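Local coordinates for protein protocadherin gamma-B3 (Homo sapiens, PDB 5K8R) that probably mediates calcium-dependent cell adhesion through its extracellular cadherin repeats, and may help establish and maintain specific neuronal connections in the brain, at residues S346-N349 / G350-L353; A379-R382 / E383-P386. One frame throughout, in Å; residues are numbered along the deposited sequence.

Interaction 1: S346-N349 / G350-L353; sequences SGFN and GEIL. With CA (calcium ion), chain E.
A tight turn closed by backbone hydrogen bonds joins Gly347 and Phe348 to Gly350 and Glu351, in the calcium-binding loop of the fourth cadherin repeat between strands 335-342 and 352-357. Gly350 N donates to Gly347 O at 2.9 Å, approaching from above the carbonyl plane, about 58° out of it. This bond closes one 3-10 turn over Phe348 and Asn349. Glu351 N adds two weak bonds, to Gly347 O at 3.2 Å and to Phe348 O at 3.4 Å. Gly347 suits the head of the turn because its phi is positive, which would probably strain a residue bearing a beta carbon.

The side chain of Glu351 folds back over this turn. With CG anti to the carbonyl carbon (chi1 -58°), beside the backbone N, and the chain bent at chi2, CG comes 3.4 Å from Gly347 O and 3.9 Å from Phe348 CD1. The ring and the carboxylate are inclined to each other by 63°, so there is no flat stacking, and Glu351 OE1 makes a long, weak ion pair with Lys369 NZ. Replacing Glu351 by alanine removes CG and the carboxylate, which would probably leave Gly347 O and the Phe348 ring without that methylene contact and Lys369 without this distant charge.

Asn349 serves two purposes. Its amide ND2 hydrogen-bonds Asp309, itself a ligand of a second calcium, while its backbone O binds a calcium at 2.5 Å together with Asn311, Asn313, Asp343, Asp345 and Asp396. Asp343 and Asp345 form the Asp-x-Asp of the classic cadherin calcium motif, and Asn349, four residues on, supplies the carbonyl. The chemistry implies that the turn presents a polar carbonyl to the ion, whose charge would probably polarise the Asn349-Gly350 peptide.

Interaction 2: A379-R382 / E383-P386; sequences ALDR and EQIP. With NA (sodium ion), chain M.
The backbone of residues 379-386 turns over residues 381-385, and Asp381 O closes the turn by accepting two amides, Gln384 N at 3.3 Å and Ile385 N at 3.0 Å. The Ile385 donor lies nearly along the C=O axis, while that of Gln384 comes from above the carbonyl plane, 63° out of it. A water closes the mouth of the loop by accepting from Asp381 N and donating to Ile385 O.

The Asp381 side chain adds an Asx turn: OD1 takes the hydrogen of Glu383 N at 3.0 Å, from above the carboxylate plane. CG stands anti to the backbone N (chi1 -167°), which swings the carboxylate forward over the next peptide; a short acidic side chain suits that reach. Asp381 and Glu383 then run side by side, pointing the same way, their carboxylates turned 72° apart and OD1 of Asp381 5.6 Å from OE1 of Glu383. Glu328 OE1 is also close to Asp381 OD1, and such crowding of acids is probably that of a site that normally takes a cation. With Arg382 between them, Asp381 and Glu383 form the Asp-Arg-Glu motif of cadherin repeats. The matching Asp278 and Glu280 of the preceding repeat bind calcium; no calcium is bound here, consistent with the absence of a fifth repeat from the construct. Separately, Leu380 O and Glu328 O bind a sodium ion. Glu328 also accepts a hydrogen bond from Arg382 N.

Gln384 crosses Asp381 at about a right angle, bringing its OE1 within 3.3 Å of Asp381 CB. Arg382 is extended from CG to NE and crosses Pro386 at about a right angle, with NH2 4.0 Å from Pro386 CB; the length of arginine suits it, since NH2 goes on to donate to Ile412 O. Pro386, whose backbone also bonds with Ile412, leads directly into strand 387-396.

Interactions 1 and 2 lie towards the two ends of the fourth cadherin repeat, their centres 38 Å apart and their nearest atoms about 24 Å apart, with no direct touch. Strand 352-357 starts within interaction 1, and strands 362-366 and 371-376 follow before interaction 2. Residues 346-353 sit at the calcium-bound junction with the third repeat. Residues 379-386 lie at the far end, next to the chain terminus, where a sodium ion is present. In each, a backbone carbonyl reaches the metal. In interaction 2, Asp381 and Glu383 are placed like the calcium ligands Asp278 and Glu280, consistent with a calcium site completed by the next repeat in the full protein.

Interaction 1: S346-N349 / G350-L353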
ATOM      1  N   SER A 346     -24.037  42.826 -24.875  1.00 34.90           N
ATOM      2  CA  SER A 346     -23.268  43.872 -24.220  1.00 43.22           C
ATOM      3  C   SER A 346     -22.372  44.578 -25.231  1.00 42.71           C
ATOM      4  O   SER A 346     -22.144  44.090 -26.341  1.00 48.15           O
ATOM      5  CB  SER A 346     -22.419  43.300 -23.077  1.00 39.22           C
ATOM      6  OG  SER A 346     -23.222  42.576 -22.162  1.00 47.07           O
ATOM      7  N   GLY A 347     -21.866  45.742 -24.828  1.00 36.15           N
ATOM      8  CA  GLY A 347     -20.985  46.520 -25.674  1.00 34.13           C
ATOM      9  C   GLY A 347     -21.691  47.009 -26.924  1.00 52.59           C
ATOM     10  O   GLY A 347     -22.893  47.297 -26.927  1.00 42.66           O
ATOM     11  N   PHE A 348     -20.925  47.102 -28.015  1.00 62.82           N
ATOM     12  CA  PHE A 348     -21.500  47.501 -29.294  1.00 35.79           C
ATOM     13  C   PHE A 348     -22.465  46.459 -29.841  1.00 38.79           C
ATOM     14  O   PHE A 348     -23.292  46.789 -30.699  1.00 38.30           O
ATOM     15  CB  PHE A 348     -20.392  47.783 -30.310  1.00 37.90           C
ATOM     16  CG  PHE A 348     -19.741  49.126 -30.136  1.00 41.81           C
ATOM     17  CD1 PHE A 348     -20.405  50.283 -30.512  1.00 50.52           C
ATOM     18  CD2 PHE A 348     -18.467  49.234 -29.603  1.00 41.20           C
ATOM     19  CE1 PHE A 348     -19.816  51.524 -30.354  1.00 42.15           C
ATOM     20  CE2 PHE A 348     -17.870  50.475 -29.443  1.00 46.33           C
ATOM     21  CZ  PHE A 348     -18.545  51.620 -29.820  1.00 44.66           C
ATOM     22  N   ASN A 349     -22.381  45.213 -29.370  1.00 50.18           N
ATOM     23  CA  ASN A 349     -23.398  44.226 -29.710  1.00 46.88           C
ATOM     24  C   ASN A 349     -24.759  44.602 -29.142  1.00 41.84           C
ATOM     25  O   ASN A 349     -25.782  44.113 -29.636  1.00 49.11           O
ATOM     26  CB  ASN A 349     -22.987  42.843 -29.201  1.00 49.89           C
ATOM     27  CG  ASN A 349     -21.616  42.419 -29.692  1.00 55.04           C
ATOM     28  OD1 ASN A 349     -21.222  42.728 -30.816  1.00 63.70           O
ATOM     29  ND2 ASN A 349     -20.880  41.706 -28.847  1.00 45.27           N
ATOM     30  N   GLY A 350     -24.796  45.457 -28.121  1.00 38.02           N
ATOM     31  CA  GLY A 350     -26.042  45.874 -27.510  1.00 30.51           C
ATOM     32  C   GLY A 350     -26.481  47.268 -27.906  1.00 34.30           C
ATOM     33  O   GLY A 350     -27.627  47.654 -27.656  1.00 48.27           O
ATOM     34  N   GLU A 351     -25.582  48.040 -28.513  1.00 38.78           N
ATOM     35  CA  GLU A 351     -25.950  49.355 -29.020  1.00 43.80           C
ATOM     36  C   GLU A 351     -26.921  49.202 -30.184  1.00 39.27           C
ATOM     37  O   GLU A 351     -26.775  48.307 -31.018  1.00 42.86           O
ATOM     38  CB  GLU A 351     -24.709  50.128 -29.464  1.00 55.68           C
ATOM     39  CG  GLU A 351     -23.668  50.325 -28.372  1.00 65.37           C
ATOM     40  CD  GLU A 351     -24.151  51.222 -27.249  1.00 78.75           C
ATOM     41  OE1 GLU A 351     -25.054  52.050 -27.488  1.00 83.65           O
ATOM     42  OE2 GLU A 351     -23.626  51.097 -26.122  1.00 88.54           O
ATOM     43  N   ILE A 352     -27.920  50.080 -30.238  1.00 41.69           N
ATOM     44  CA  ILE A 352     -29.035  49.934 -31.167  1.00 40.06           C
ATOM     45  C   ILE A 352     -29.182  51.206 -31.989  1.00 45.98           C
ATOM     46  O   ILE A 352     -29.214  52.311 -31.435  1.00 40.30           O
ATOM     47  CB  ILE A 352     -30.350  49.619 -30.429  1.00 43.62           C
ATOM     48  CG1 ILE A 352     -30.200  48.347 -29.596  1.00 34.76           C
ATOM     49  CG2 ILE A 352     -31.496  49.478 -31.420  1.00 39.58           C
ATOM     50  CD1 ILE A 352     -31.425  48.007 -28.789  1.00 38.71           C
ATOM     51  N   LEU A 353     -29.277  51.045 -33.304  1.00 56.07           N
ATOM     52  CA  LEU A 353     -29.665  52.110 -34.218  1.00 59.52           C
ATOM     53  C   LEU A 353     -31.081  51.826 -34.703  1.00 47.56           C
ATOM     54  O   LEU A 353     -31.333  50.780 -35.313  1.00 48.66           O
ATOM     55  CB  LEU A 353     -28.698  52.210 -35.398  1.00 68.08           C
ATOM     56  CG  LEU A 353     -29.127  53.140 -36.536  1.00 84.19           C
ATOM     57  CD1 LEU A 353     -29.325  54.563 -36.031  1.00 97.33           C
ATOM     58  CD2 LEU A 353     -28.117  53.107 -37.673  1.00 84.15           C
TER
HETATM   59 CA    CA E 504     -27.241  42.205 -30.255  1.00 38.71          CA

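Interaction 2: A379-R382 / E383-P386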
ATOM      1  N   ALA A 379     -48.580  66.360 -43.916  1.00 31.57           N
ATOM      2  CA  ALA A 379     -50.022  66.543 -43.967  1.00 33.09           C
ATOM      3  C   ALA A 379     -50.742  65.212 -43.767  1.00 36.25           C
ATOM      4  O   ALA A 379     -50.184  64.131 -43.975  1.00 48.62           O
ATOM      5  CB  ALA A 379     -50.437  67.172 -45.297  1.00 28.71           C
ATOM      6  N   LEU A 380     -52.006  65.304 -43.355  1.00 37.35           N
ATOM      7  CA  LEU A 380     -52.833  64.133 -43.109  1.00 34.41           C
ATOM      8  C   LEU A 380     -54.250  64.393 -43.592  1.00 40.78           C
ATOM      9  O   LEU A 380     -54.788  65.488 -43.407  1.00 46.89           O
ATOM     10  CB  LEU A 380     -52.858  63.764 -41.620  1.00 33.11           C
ATOM     11  CG  LEU A 380     -51.562  63.234 -41.008  1.00 35.02           C
ATOM     12  CD1 LEU A 380     -51.738  63.014 -39.517  1.00 35.98           C
ATOM     13  CD2 LEU A 380     -51.136  61.948 -41.695  1.00 37.00           C
ATOM     14  N   ASP A 381     -54.849  63.376 -44.208  1.00 40.18           N
ATOM     15  CA  ASP A 381     -56.239  63.449 -44.652  1.00 45.98           C
ATOM     16  C   ASP A 381     -56.745  62.028 -44.831  1.00 49.69           C
ATOM     17  O   ASP A 381     -56.182  61.270 -45.628  1.00 46.80           O
ATOM     18  CB  ASP A 381     -56.363  64.242 -45.956  1.00 47.06           C
ATOM     19  CG  ASP A 381     -57.802  64.606 -46.287  1.00 55.99           C
ATOM     20  OD1 ASP A 381     -58.729  63.998 -45.712  1.00 59.72           O
ATOM     21  OD2 ASP A 381     -58.007  65.504 -47.130  1.00 57.40           O
ATOM     22  N   ARG A 382     -57.804  61.678 -44.109  1.00 25.99           N
ATOM     23  CA  ARG A 382     -58.386  60.345 -44.190  1.00 35.28           C
ATOM     24  C   ARG A 382     -59.011  60.056 -45.554  1.00 35.82           C
ATOM     25  O   ARG A 382     -59.064  58.902 -45.983  1.00 49.12           O
ATOM     26  CB  ARG A 382     -59.428  60.150 -43.086  1.00 48.83           C
ATOM     27  CG  ARG A 382     -60.184  58.834 -43.173  1.00 47.38           C
ATOM     28  CD  ARG A 382     -61.211  58.712 -42.058  1.00 51.83           C
ATOM     29  NE  ARG A 382     -62.065  57.540 -42.227  1.00 67.56           N
ATOM     30  CZ  ARG A 382     -61.655  56.287 -42.059  1.00 65.00           C
ATOM     31  NH1 ARG A 382     -62.501  55.282 -42.233  1.00 48.57           N
ATOM     32  NH2 ARG A 382     -60.398  56.038 -41.714  1.00 68.11           N
ATOM     33  N   GLU A 383     -59.484  61.097 -46.235  1.00 47.49           N
ATOM     34  CA  GLU A 383     -60.104  60.913 -47.543  1.00 43.09           C
ATOM     35  C   GLU A 383     -59.087  60.489 -48.596  1.00 47.46           C
ATOM     36  O   GLU A 383     -59.448  59.825 -49.574  1.00 50.84           O
ATOM     37  CB  GLU A 383     -60.807  62.202 -47.972  1.00 50.33           C
ATOM     38  CG  GLU A 383     -61.824  62.016 -49.086  1.00 75.25           C
ATOM     39  CD  GLU A 383     -63.107  61.372 -48.599  1.00 90.61           C
ATOM     40  OE1 GLU A 383     -63.476  61.593 -47.426  1.00 93.98           O
ATOM     41  OE2 GLU A 383     -63.746  60.644 -49.388  1.00 95.53           O
ATOM     42  N   GLN A 384     -57.819  60.854 -48.413  1.00 42.92           N
ATOM     43  CA  GLN A 384     -56.761  60.526 -49.362  1.00 43.67           C
ATOM     44  C   GLN A 384     -55.976  59.282 -48.960  1.00 46.31           C
ATOM     45  O   GLN A 384     -55.871  58.337 -49.746  1.00 51.79           O
ATOM     46  CB  GLN A 384     -55.819  61.725 -49.520  1.00 41.61           C
ATOM     47  CG  GLN A 384     -56.508  62.958 -50.088  1.00 42.14           C
ATOM     48  CD  GLN A 384     -55.618  64.183 -50.090  1.00 52.28           C
ATOM     49  OE1 GLN A 384     -55.185  64.652 -49.037  1.00 49.79           O
ATOM     50  NE2 GLN A 384     -55.343  64.710 -51.277  1.00 52.40           N
ATOM     51  N   ILE A 385     -55.419  59.264 -47.753  1.00 44.22           N
ATOM     52  CA  ILE A 385     -54.739  58.081 -47.226  1.00 42.01           C
ATOM     53  C   ILE A 385     -55.342  57.748 -45.867  1.00 38.87           C
ATOM     54  O   ILE A 385     -55.055  58.437 -44.877  1.00 31.59           O
ATOM     55  CB  ILE A 385     -53.221  58.298 -47.121  1.00 44.62           C
ATOM     56  CG1 ILE A 385     -52.615  58.571 -48.500  1.00 33.35           C
ATOM     57  CG2 ILE A 385     -52.559  57.084 -46.490  1.00 50.58           C
ATOM     58  CD1 ILE A 385     -52.659  57.383 -49.435  1.00 24.60           C
ATOM     59  N   PRO A 386     -56.177  56.707 -45.768  1.00 37.29           N
ATOM     60  CA  PRO A 386     -56.857  56.433 -44.492  1.00 37.82           C
ATOM     61  C   PRO A 386     -55.983  55.769 -43.444  1.00 40.97           C
ATOM     62  O   PRO A 386     -56.313  55.853 -42.253  1.00 36.31           O
ATOM     63  CB  PRO A 386     -58.010  55.509 -44.906  1.00 26.31           C
ATOM     64  CG  PRO A 386     -57.481  54.791 -46.103  1.00 26.49           C
ATOM     65  CD  PRO A 386     -56.594  55.777 -46.831  1.00 23.84           C
TER
HETATM   66 NA    NA M 512     -55.808  67.186 -41.918  1.00 73.57          NA
HETATM   67  O   HOH W   1     -53.682  60.710 -44.393  1.00 38.15           O